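Local coordinates for uncharacterized peroxidase-related protein (Silicibacter sp., PDB 2PFX) that is of unknown function but, as a peroxidase-related member of the AhpD-like clan, probably acts as an oxidoreductase resembling the alkylhydroperoxidases, at residues F46-E49 with K50-F54; Q67-K70 with L71-E74; E139-E142 with A143-E146; W159-A162 with N163-F167. All blocks are in the same frame, centred on the assembly; numbering follows the deposited sequence.

Interaction 1 of 4, residues F46-E49 with K50-F54; sequences FNVE and KLNAF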
loop_
_atom_site.group_PDB
_atom_site.type_symbol
_atom_site.label_atom_id
_atom_site.label_comp_id
_atom_site.label_asym_id
_atom_site.label_seq_id
_atom_site.Cartn_x
_atom_site.Cartn_y
_atom_site.Cartn_z
ATOM N N PHE A 46 -35.622 10.005 -0.425
ATOM C CA PHE A 46 -36.469 9.539 -1.519
ATOM C C PHE A 46 -37.299 8.327 -1.133
ATOM O O PHE A 46 -38.281 7.972 -1.793
ATOM C CB PHE A 46 -35.630 9.211 -2.767
ATOM C CG PHE A 46 -34.775 7.964 -2.650
ATOM C CD1 PHE A 46 -33.522 8.069 -2.062
ATOM C CD2 PHE A 46 -35.201 6.738 -3.122
ATOM C CE1 PHE A 46 -32.723 6.952 -1.943
ATOM C CE2 PHE A 46 -34.407 5.610 -2.991
ATOM C CZ PHE A 46 -33.164 5.726 -2.392
ATOM N N ASN A 47 -36.907 7.661 -0.044
ATOM C CA ASN A 47 -37.625 6.468 0.416
ATOM C C ASN A 47 -37.671 6.453 1.941
ATOM O O ASN A 47 -36.634 6.338 2.601
ATOM C CB ASN A 47 -36.921 5.241 -0.126
ATOM C CG ASN A 47 -37.553 3.931 0.268
ATOM O OD1 ASN A 47 -37.818 3.703 1.450
ATOM N ND2 ASN A 47 -37.761 3.079 -0.727
ATOM N N VAL A 48 -38.853 6.600 2.542
ATOM C CA VAL A 48 -38.831 6.838 3.985
ATOM C C VAL A 48 -38.354 5.626 4.775
ATOM O O VAL A 48 -37.842 5.722 5.879
ATOM C CB VAL A 48 -40.215 7.355 4.428
ATOM C CG1 VAL A 48 -41.342 6.370 4.164
ATOM C CG2 VAL A 48 -40.088 7.756 5.890
ATOM N N GLU A 49 -38.532 4.431 4.228
ATOM C CA GLU A 49 -38.050 3.221 4.875
ATOM C C GLU A 49 -36.531 3.258 5.000
ATOM O O GLU A 49 -35.941 2.879 6.005
ATOM C CB GLU A 49 -38.425 1.976 4.096
ATOM C CG GLU A 49 -39.849 1.486 4.231
ATOM C CD GLU A 49 -40.889 2.595 4.272
ATOM O OE1 GLU A 49 -40.935 3.299 5.302
ATOM O OE2 GLU A 49 -41.644 2.760 3.287
ATOM N N LYS A 50 -35.885 3.717 3.934
ATOM C CA LYS A 50 -34.440 3.833 3.943
ATOM C C LYS A 50 -33.983 4.897 4.917
ATOM O O LYS A 50 -33.031 4.713 5.675
ATOM C CB LYS A 50 -33.964 4.123 2.516
ATOM C CG LYS A 50 -34.256 2.957 1.563
ATOM C CD LYS A 50 -33.453 3.046 0.280
ATOM C CE LYS A 50 -33.754 1.853 -0.628
ATOM N NZ LYS A 50 -33.154 0.589 -0.111
ATOM N N LEU A 51 -34.667 6.021 4.931
ATOM C CA LEU A 51 -34.346 7.119 5.854
ATOM C C LEU A 51 -34.506 6.677 7.295
ATOM O O LEU A 51 -33.741 6.960 8.207
ATOM C CB LEU A 51 -35.277 8.296 5.576
ATOM C CG LEU A 51 -35.219 9.482 6.540
ATOM C CD1 LEU A 51 -33.862 10.176 6.463
ATOM C CD2 LEU A 51 -36.359 10.430 6.239
ATOM N N ASN A 52 -35.587 5.939 7.544
ATOM C CA ASN A 52 -35.864 5.382 8.857
ATOM C C ASN A 52 -34.759 4.454 9.346
ATOM O O ASN A 52 -34.345 4.496 10.509
ATOM C CB ASN A 52 -37.191 4.638 8.800
ATOM C CG ASN A 52 -38.383 5.575 8.825
ATOM O OD1 ASN A 52 -38.280 6.764 9.115
ATOM N ND2 ASN A 52 -39.525 4.976 8.523
ATOM N N ALA A 53 -34.271 3.587 8.468
ATOM C CA ALA A 53 -33.241 2.617 8.858
ATOM C C ALA A 53 -31.881 3.252 9.097
ATOM O O ALA A 53 -31.088 2.846 9.956
ATOM C CB ALA A 53 -33.133 1.546 7.775
ATOM N N PHE A 54 -31.635 4.275 8.263
ATOM C CA PHE A 54 -30.387 5.010 8.362
ATOM C C PHE A 54 -30.341 5.749 9.703
ATOM O O PHE A 54 -29.426 5.651 10.501
ATOM C CB PHE A 54 -30.229 6.006 7.200
ATOM C CG PHE A 54 -28.966 6.836 7.391
ATOM C CD1 PHE A 54 -27.728 6.282 7.128
ATOM C CD2 PHE A 54 -29.047 8.135 7.837
ATOM C CE1 PHE A 54 -26.586 7.033 7.300
ATOM C CE2 PHE A 54 -27.917 8.899 8.022
ATOM C CZ PHE A 54 -26.677 8.321 7.767
HETATM O O HOH W 1 -39.740 1.932 8.105
#
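The chain passes from loop to helix 48-63 at Asn-47, its N-cap residue, and Val-48 to Leu-51 make the first turn. Leu-51 N bonds to Asn-47 O at 3.1 Å; Asn-52 N to Val-48 O and Ala-53 N to Glu-49 O carry on the i to i+4 pattern. The side chain of Asn-47 folds back over this turn: with CG anti to the backbone N (chi1 -180°), OD1 accepts from Lys-50 N at 3.1 Å, the N-H lying above the amide carbonyl plane. Lys-50 passes over the cap, its CG 3.6 Å from Asn-47 OD1 and its CD 3.8 Å from Phe-46 CZ, so its methylenes touch both the amide and the ring. Its ammonium continues to a salt bridge with Asp-60 of the second subunit, whose Trp-159 meets the Phe-46 ring edge-to-face; the helix start therefore borders a subunit interface. Val-48 and Asn-52 lie side by side, Val-48 CG2 3.8 Å from Asn-52 OD1. Beyond them a water accepts from Asn-52 ND2 at 3.1 Å and donates weakly to Glu-49 OE1.

Interaction 2 of 4, residues Q67-K70 with L71-E74; sequences QLSK and LERE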
loop_
_atom_site.group_PDB
_atom_site.type_symbol
_atom_site.label_atom_id
_atom_site.label_comp_id
_atom_site.label_asym_id
_atom_site.label_seq_id
_atom_site.Cartn_x
_atom_site.Cartn_y
_atom_site.Cartn_z
ATOM N N GLN A 67 -20.999 4.334 27.274
ATOM C CA GLN A 67 -20.108 5.040 28.214
ATOM C C GLN A 67 -19.017 5.794 27.474
ATOM O O GLN A 67 -18.161 6.493 27.999
ATOM C CB GLN A 67 -19.593 4.096 29.306
ATOM C CG GLN A 67 -20.669 3.739 30.335
ATOM C CD GLN A 67 -20.773 4.647 31.545
ATOM O OE1 GLN A 67 -19.795 5.283 31.938
ATOM N NE2 GLN A 67 -21.968 4.711 32.120
ATOM N N LEU A 68 -19.077 5.752 26.156
ATOM C CA LEU A 68 -18.364 6.634 25.250
ATOM C C LEU A 68 -19.122 7.953 25.211
ATOM O O LEU A 68 -20.329 7.950 24.972
ATOM C CB LEU A 68 -18.297 6.093 23.835
ATOM C CG LEU A 68 -17.668 4.733 23.577
ATOM C CD1 LEU A 68 -17.568 4.472 22.075
ATOM C CD2 LEU A 68 -16.297 4.650 24.215
ATOM N N SER A 69 -18.486 9.089 25.435
ATOM C CA SER A 69 -19.255 10.327 25.320
ATOM C C SER A 69 -19.744 10.581 23.898
ATOM O O SER A 69 -19.270 9.943 22.948
ATOM C CB SER A 69 -18.395 11.507 25.783
ATOM O OG SER A 69 -17.258 11.696 24.962
ATOM N N LYS A 70 -20.674 11.536 23.773
ATOM C CA LYS A 70 -21.029 11.953 22.415
ATOM C C LYS A 70 -19.804 12.425 21.634
ATOM O O LYS A 70 -19.632 12.037 20.482
ATOM C CB LYS A 70 -22.104 13.052 22.462
ATOM C CG LYS A 70 -23.448 12.441 22.833
ATOM C CD LYS A 70 -24.578 13.444 22.846
ATOM C CE LYS A 70 -25.344 13.428 24.163
ATOM N NZ LYS A 70 -25.924 12.081 24.449
ATOM N N LEU A 71 -18.981 13.246 22.275
ATOM C CA LEU A 71 -17.765 13.807 21.680
ATOM C C LEU A 71 -16.836 12.692 21.248
ATOM O O LEU A 71 -16.321 12.698 20.133
ATOM C CB LEU A 71 -17.077 14.741 22.673
ATOM C CG LEU A 71 -15.664 15.240 22.333
ATOM C CD1 LEU A 71 -15.629 15.919 20.973
ATOM C CD2 LEU A 71 -15.176 16.156 23.449
ATOM N N GLU A 72 -16.669 11.711 22.149
ATOM C CA GLU A 72 -15.758 10.617 21.833
ATOM C C GLU A 72 -16.159 9.915 20.540
ATOM O O GLU A 72 -15.307 9.560 19.724
ATOM C CB GLU A 72 -15.699 9.669 23.032
ATOM C CG GLU A 72 -14.622 10.057 24.024
ATOM C CD GLU A 72 -14.702 9.409 25.388
ATOM O OE1 GLU A 72 -15.702 8.745 25.720
ATOM O OE2 GLU A 72 -13.727 9.567 26.165
ATOM N N ARG A 73 -17.468 9.734 20.372
ATOM C CA ARG A 73 -17.967 9.040 19.167
ATOM C C ARG A 73 -17.777 9.921 17.948
ATOM O O ARG A 73 -17.458 9.412 16.878
ATOM C CB ARG A 73 -19.406 8.614 19.424
ATOM C CG ARG A 73 -19.486 7.513 20.472
ATOM C CD ARG A 73 -20.921 7.148 20.775
ATOM N NE ARG A 73 -21.401 7.883 21.927
ATOM C CZ ARG A 73 -22.627 7.858 22.436
ATOM N NH1 ARG A 73 -23.584 7.126 21.898
ATOM N NH2 ARG A 73 -22.901 8.586 23.515
ATOM N N GLU A 74 -17.947 11.220 18.138
ATOM C CA GLU A 74 -17.675 12.148 17.031
ATOM C C GLU A 74 -16.190 12.159 16.682
ATOM O O GLU A 74 -15.841 12.316 15.512
ATOM C CB GLU A 74 -18.126 13.558 17.371
ATOM C CG GLU A 74 -19.610 13.811 17.283
ATOM C CD GLU A 74 -20.217 13.605 15.905
ATOM O OE1 GLU A 74 -19.466 13.379 14.935
ATOM O OE2 GLU A 74 -21.468 13.680 15.826
#
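Ser-69 and Glu-72 form a capping box at the start of helix 70-84, each side chain accepting from the other's backbone N-H. Ser-69 OG takes Glu-72 N at 2.9 Å, and Glu-72 OE1 takes Ser-69 N at 2.8 Å, met on the anti side of the carboxylate and 29° out of its plane. The tight part of the contact continues on Ser-69 O, gripped from opposite faces of its carbonyl plane by Arg-73 N and Arg-73 NE. The NE bond, 3.1 Å and 167° at the hydrogen, lies near the guanidinium plane, and the bend of Arg-73 at chi3 (-95°) turns the group back over the cap. Its CG packs on Leu-68 CB at 3.8 Å, while NH1 bonds to Gly-64 O and Leu-61 O, joining the cap to the end of helix 48-63. A leucine in place of Arg-73 would probably deprive those two carbonyls of this donor and leave Ser-69 O without its side-chain bond. Glu-72 OE2 is held by Arg-122 and Gln-123, and Leu-68 leans on helix 155-178. The solvent side is looser: exposed Lys-70 runs past the guanidinium, touching it through its aliphatic part, with its CG 4.0 Å from Arg-73 NH2, while the two positive ends, Lys-70 NZ and Arg-73 NH2, stay 4.7 Å apart.

Interaction 3 of 4, residues E139-E142 with A143-E146; sequences EIEE and ADRE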
loop_
_atom_site.group_PDB
_atom_site.type_symbol
_atom_site.label_atom_id
_atom_site.label_comp_id
_atom_site.label_asym_id
_atom_site.label_seq_id
_atom_site.Cartn_x
_atom_site.Cartn_y
_atom_site.Cartn_z
ATOM N N GLU A 139 -6.496 -7.707 10.800
ATOM C CA GLU A 139 -5.316 -7.875 11.630
ATOM C C GLU A 139 -5.571 -7.527 13.087
ATOM O O GLU A 139 -4.688 -7.564 13.933
ATOM C CB GLU A 139 -4.215 -6.984 11.050
ATOM C CG GLU A 139 -3.894 -7.344 9.603
ATOM C CD GLU A 139 -2.710 -6.611 9.027
ATOM O OE1 GLU A 139 -2.124 -5.742 9.708
ATOM O OE2 GLU A 139 -2.373 -6.925 7.864
ATOM N N ILE A 140 -6.784 -7.185 13.459
ATOM C CA ILE A 140 -7.044 -6.910 14.874
ATOM C C ILE A 140 -7.024 -8.228 15.637
ATOM O O ILE A 140 -7.597 -9.218 15.177
ATOM C CB ILE A 140 -8.346 -6.165 15.108
ATOM C CG1 ILE A 140 -8.202 -4.708 14.593
ATOM C CG2 ILE A 140 -8.824 -6.151 16.540
ATOM C CD1 ILE A 140 -9.551 -4.382 14.011
ATOM N N GLU A 141 -6.329 -8.202 16.773
ATOM C CA GLU A 141 -6.128 -9.370 17.624
ATOM C C GLU A 141 -6.582 -9.125 19.070
ATOM O O GLU A 141 -6.848 -8.001 19.482
ATOM C CB GLU A 141 -4.661 -9.777 17.763
ATOM C CG GLU A 141 -3.892 -10.205 16.558
ATOM C CD GLU A 141 -3.923 -11.689 16.267
ATOM O OE1 GLU A 141 -4.029 -12.525 17.183
ATOM O OE2 GLU A 141 -3.840 -11.950 15.051
ATOM N N GLU A 142 -6.591 -10.225 19.819
ATOM C CA GLU A 142 -6.976 -10.118 21.224
ATOM C C GLU A 142 -6.128 -9.087 21.946
ATOM O O GLU A 142 -6.614 -8.342 22.784
ATOM C CB GLU A 142 -6.843 -11.509 21.835
ATOM C CG GLU A 142 -7.264 -11.540 23.285
ATOM C CD GLU A 142 -8.706 -11.205 23.543
ATOM O OE1 GLU A 142 -9.601 -11.541 22.754
ATOM O OE2 GLU A 142 -8.990 -10.593 24.598
ATOM N N ALA A 143 -4.840 -8.996 21.645
ATOM C CA ALA A 143 -3.980 -8.022 22.311
ATOM C C ALA A 143 -4.411 -6.584 22.031
ATOM O O ALA A 143 -4.235 -5.725 22.894
ATOM C CB ALA A 143 -2.541 -8.230 21.858
ATOM N N ASP A 144 -4.957 -6.321 20.837
ATOM C CA ASP A 144 -5.488 -4.994 20.545
ATOM C C ASP A 144 -6.690 -4.655 21.410
ATOM O O ASP A 144 -6.890 -3.551 21.908
ATOM C CB ASP A 144 -5.893 -4.906 19.075
ATOM C CG ASP A 144 -4.706 -5.053 18.143
ATOM O OD1 ASP A 144 -3.703 -4.354 18.360
ATOM O OD2 ASP A 144 -4.718 -5.858 17.204
ATOM N N ARG A 145 -7.568 -5.635 21.621
ATOM C CA ARG A 145 -8.703 -5.428 22.512
ATOM C C ARG A 145 -8.229 -5.253 23.957
ATOM O O ARG A 145 -8.825 -4.505 24.731
ATOM C CB ARG A 145 -9.691 -6.583 22.366
ATOM C CG ARG A 145 -10.381 -6.561 21.000
ATOM C CD ARG A 145 -11.550 -7.524 20.935
ATOM N NE ARG A 145 -11.153 -8.921 21.050
ATOM C CZ ARG A 145 -10.766 -9.675 20.035
ATOM N NH1 ARG A 145 -10.704 -9.229 18.790
ATOM N NH2 ARG A 145 -10.415 -10.932 20.257
ATOM N N GLU A 146 -7.146 -5.922 24.333
ATOM C CA GLU A 146 -6.687 -5.783 25.722
ATOM C C GLU A 146 -6.093 -4.410 25.956
ATOM O O GLU A 146 -6.140 -3.871 27.077
ATOM C CB GLU A 146 -5.675 -6.878 26.065
ATOM C CG GLU A 146 -5.360 -6.947 27.567
ATOM C CD GLU A 146 -6.573 -7.214 28.426
ATOM O OE1 GLU A 146 -7.437 -8.060 28.068
ATOM O OE2 GLU A 146 -6.675 -6.557 29.491
HETATM O O HOH W 2 -9.824 -10.452 16.441
HETATM O O HOH W 3 -11.825 -10.229 23.499
HETATM O O HOH W 4 -6.712 -10.647 26.668
#
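Glu-142 and Arg-145, with Asp-144 beside them, carry this contact at the start of helix 142-150, where Glu-141 holds the N-cap position. Glu-142 sends CG out anti to the backbone N (chi1 -178°) and bends at chi2, which carries its carboxylate back to the guanidinium of Arg-145. OE1 and Arg-145 NH2 form a salt bridge of 2.7 Å. The two chains cross at about a right angle with their planes 74° apart, and NH2 approaches from above the carboxylate plane. A water bridges the same pair, donating to Glu-142 OE1 and accepting from Arg-145 NE at 2.9 Å. One face of the guanidinium rests over Glu-142 CA, 3.6 Å above the plane. At its far edge NH1 bonds through a second water to Ile-140 O, and directly to Ala-177 O of the second subunit. Asp-144 reaches back to the cap residue through OD2, which takes Glu-141 N at 2.9 Å on the anti side of the carboxylate and also meets Lys-132 of helix 121-136 in a salt bridge. Glu-141 O accepts from Arg-145 N and, weakly, from Asp-144 N; the Glu-141 carboxylate pairs with Arg-124 of the third subunit. Glu-142 OE2 and Glu-146 OE1 stand 4.6 Å apart, yet both pair with Arg-149 and share a water. Acidic groups thus crowd the helix start, where the helix dipole would favour negative charge, and the basic partners around them are likely to offset their mutual repulsion and keep them ionised.

Interaction 4 of 4, residues W159-A162 with N163-F167; sequences WDIA and NVTGF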
loop_
_atom_site.group_PDB
_atom_site.type_symbol
_atom_site.label_atom_id
_atom_site.label_comp_id
_atom_site.label_asym_id
_atom_site.label_seq_id
_atom_site.Cartn_x
_atom_site.Cartn_y
_atom_site.Cartn_z
ATOM N N TRP A 159 -17.324 -2.940 21.893
ATOM C CA TRP A 159 -18.388 -3.155 20.915
ATOM C C TRP A 159 -18.884 -1.842 20.308
ATOM O O TRP A 159 -19.094 -1.684 19.100
ATOM C CB TRP A 159 -19.574 -3.868 21.559
ATOM C CG TRP A 159 -20.727 -4.063 20.626
ATOM C CD1 TRP A 159 -21.854 -3.313 20.506
ATOM C CD2 TRP A 159 -20.844 -5.118 19.644
ATOM N NE1 TRP A 159 -22.676 -3.826 19.523
ATOM C CE2 TRP A 159 -22.066 -4.937 18.985
ATOM C CE3 TRP A 159 -20.027 -6.187 19.281
ATOM C CZ2 TRP A 159 -22.495 -5.789 17.971
ATOM C CZ3 TRP A 159 -20.438 -7.048 18.278
ATOM C CH2 TRP A 159 -21.672 -6.831 17.641
ATOM N N ASP A 160 -19.100 -0.852 21.179
ATOM C CA ASP A 160 -19.483 0.472 20.712
ATOM C C ASP A 160 -18.413 1.113 19.852
ATOM O O ASP A 160 -18.722 1.754 18.850
ATOM C CB ASP A 160 -19.789 1.358 21.916
ATOM C CG ASP A 160 -21.070 1.018 22.648
ATOM O OD1 ASP A 160 -21.755 0.085 22.161
ATOM O OD2 ASP A 160 -21.384 1.656 23.693
ATOM N N ILE A 161 -17.135 0.983 20.221
ATOM C CA ILE A 161 -16.105 1.597 19.381
ATOM C C ILE A 161 -16.092 0.966 18.002
ATOM O O ILE A 161 -15.988 1.603 16.941
ATOM C CB ILE A 161 -14.725 1.498 20.059
ATOM C CG1 ILE A 161 -14.580 2.363 21.320
ATOM C CG2 ILE A 161 -13.626 1.863 19.077
ATOM C CD1 ILE A 161 -13.482 1.862 22.235
ATOM N N ALA A 162 -16.220 -0.364 17.992
ATOM C CA ALA A 162 -16.254 -1.107 16.741
ATOM C C ALA A 162 -17.456 -0.695 15.896
ATOM O O ALA A 162 -17.332 -0.554 14.677
ATOM C CB ALA A 162 -16.278 -2.599 17.010
ATOM N N ASN A 163 -18.613 -0.500 16.508
ATOM C CA ASN A 163 -19.782 -0.205 15.661
ATOM C C ASN A 163 -19.737 1.214 15.131
ATOM O O ASN A 163 -20.078 1.445 13.964
ATOM C CB ASN A 163 -21.070 -0.501 16.428
ATOM C CG ASN A 163 -21.448 -1.960 16.257
ATOM O OD1 ASN A 163 -22.289 -2.289 15.419
ATOM N ND2 ASN A 163 -20.818 -2.825 17.041
ATOM N N VAL A 164 -19.319 2.166 15.964
ATOM C CA VAL A 164 -19.196 3.533 15.483
ATOM C C VAL A 164 -18.180 3.566 14.342
ATOM O O VAL A 164 -18.448 4.129 13.296
ATOM C CB VAL A 164 -18.810 4.496 16.605
ATOM C CG1 VAL A 164 -18.468 5.874 16.064
ATOM C CG2 VAL A 164 -19.962 4.548 17.597
ATOM N N THR A 165 -17.031 2.944 14.560
ATOM C CA THR A 165 -15.989 2.875 13.555
ATOM C C THR A 165 -16.508 2.248 12.259
ATOM O O THR A 165 -16.377 2.801 11.164
ATOM C CB THR A 165 -14.798 2.026 14.059
ATOM O OG1 THR A 165 -14.188 2.644 15.213
ATOM C CG2 THR A 165 -13.706 1.926 13.010
ATOM N N GLY A 166 -17.129 1.073 12.352
ATOM C CA GLY A 166 -17.681 0.409 11.172
ATOM C C GLY A 166 -18.717 1.265 10.470
ATOM O O GLY A 166 -18.716 1.331 9.234
ATOM N N PHE A 167 -19.576 1.915 11.241
ATOM C CA PHE A 167 -20.607 2.775 10.651
ATOM C C PHE A 167 -19.989 3.856 9.781
ATOM O O PHE A 167 -20.496 4.044 8.678
ATOM C CB PHE A 167 -21.491 3.369 11.744
ATOM C CG PHE A 167 -22.676 4.189 11.289
ATOM C CD1 PHE A 167 -23.764 3.641 10.635
ATOM C CD2 PHE A 167 -22.654 5.551 11.542
ATOM C CE1 PHE A 167 -24.813 4.453 10.241
ATOM C CE2 PHE A 167 -23.695 6.374 11.191
ATOM C CZ PHE A 167 -24.777 5.798 10.555
#
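Trp-159 places CG anti to its backbone N (chi1 177°), while Asn-163, one turn on, has chi1 -87°; together these torsions bring Asn-163 ND2 over one face of the indole. ND2 sits 3.1 Å above the ring plane, offset toward the rim and nearest CE2, with ring and amide planes inclined to each other. The same nitrogen donates to Trp-159 O at 2.9 Å, an almost straight bond (170° at the hydrogen) that lies in the amide plane but above the carbonyl plane. Asn-163 N reaches that oxygen from the opposite face, so one residue supplies both donors to a single buried carbonyl and the rotation of its amide is fixed. Asn-163 OD1 bonds to Tyr-44 OH of the second subunit, and the ring of that Tyr-44 also meets Trp-159 edge-to-face. The whole contact is buried in the first half of helix 155-178, part of the all-helical fold of this AhpD-like protein, and its Trp-159 and Asn-163 side faces the subunit interface. A serine at Trp-159 would probably strip Asn-163 ND2 of the ring face beneath it and leave a gap between the subunits. On another side Thr-165, its OG1 beside the backbone N, donates that hydroxyl to Ile-161 O at 2.7 Å, from the face opposite to its own N-H, while its side chain touches helix 121-136 and Ile-76 and Val-80 of helix 70-84. Val-164 CG2 packs against Asp-160 O at 3.3 Å.

In the fold
From the N terminus the four contacts come in series, none enclosing or crossing another, and each spans one short continuous piece of chain. Interactions 1, 2 and 3 close the turns at the starts of helices 48-63, 70-84 and 142-150; interaction 4 lies within helix 155-178. That last helix gathers two of them: Phe-167 CZ touches Phe-54 CE1 of interaction 1 at 3.9 Å, and Ile-161 CG1 packs on Leu-68 CD1 of interaction 2 at 3.7 Å. Interaction 3 stands apart, its nearest atoms about 7 Å from interaction 4. Interactions 1, 3 and 4 also touch the second subunit, whereas interaction 2 meets no other chain.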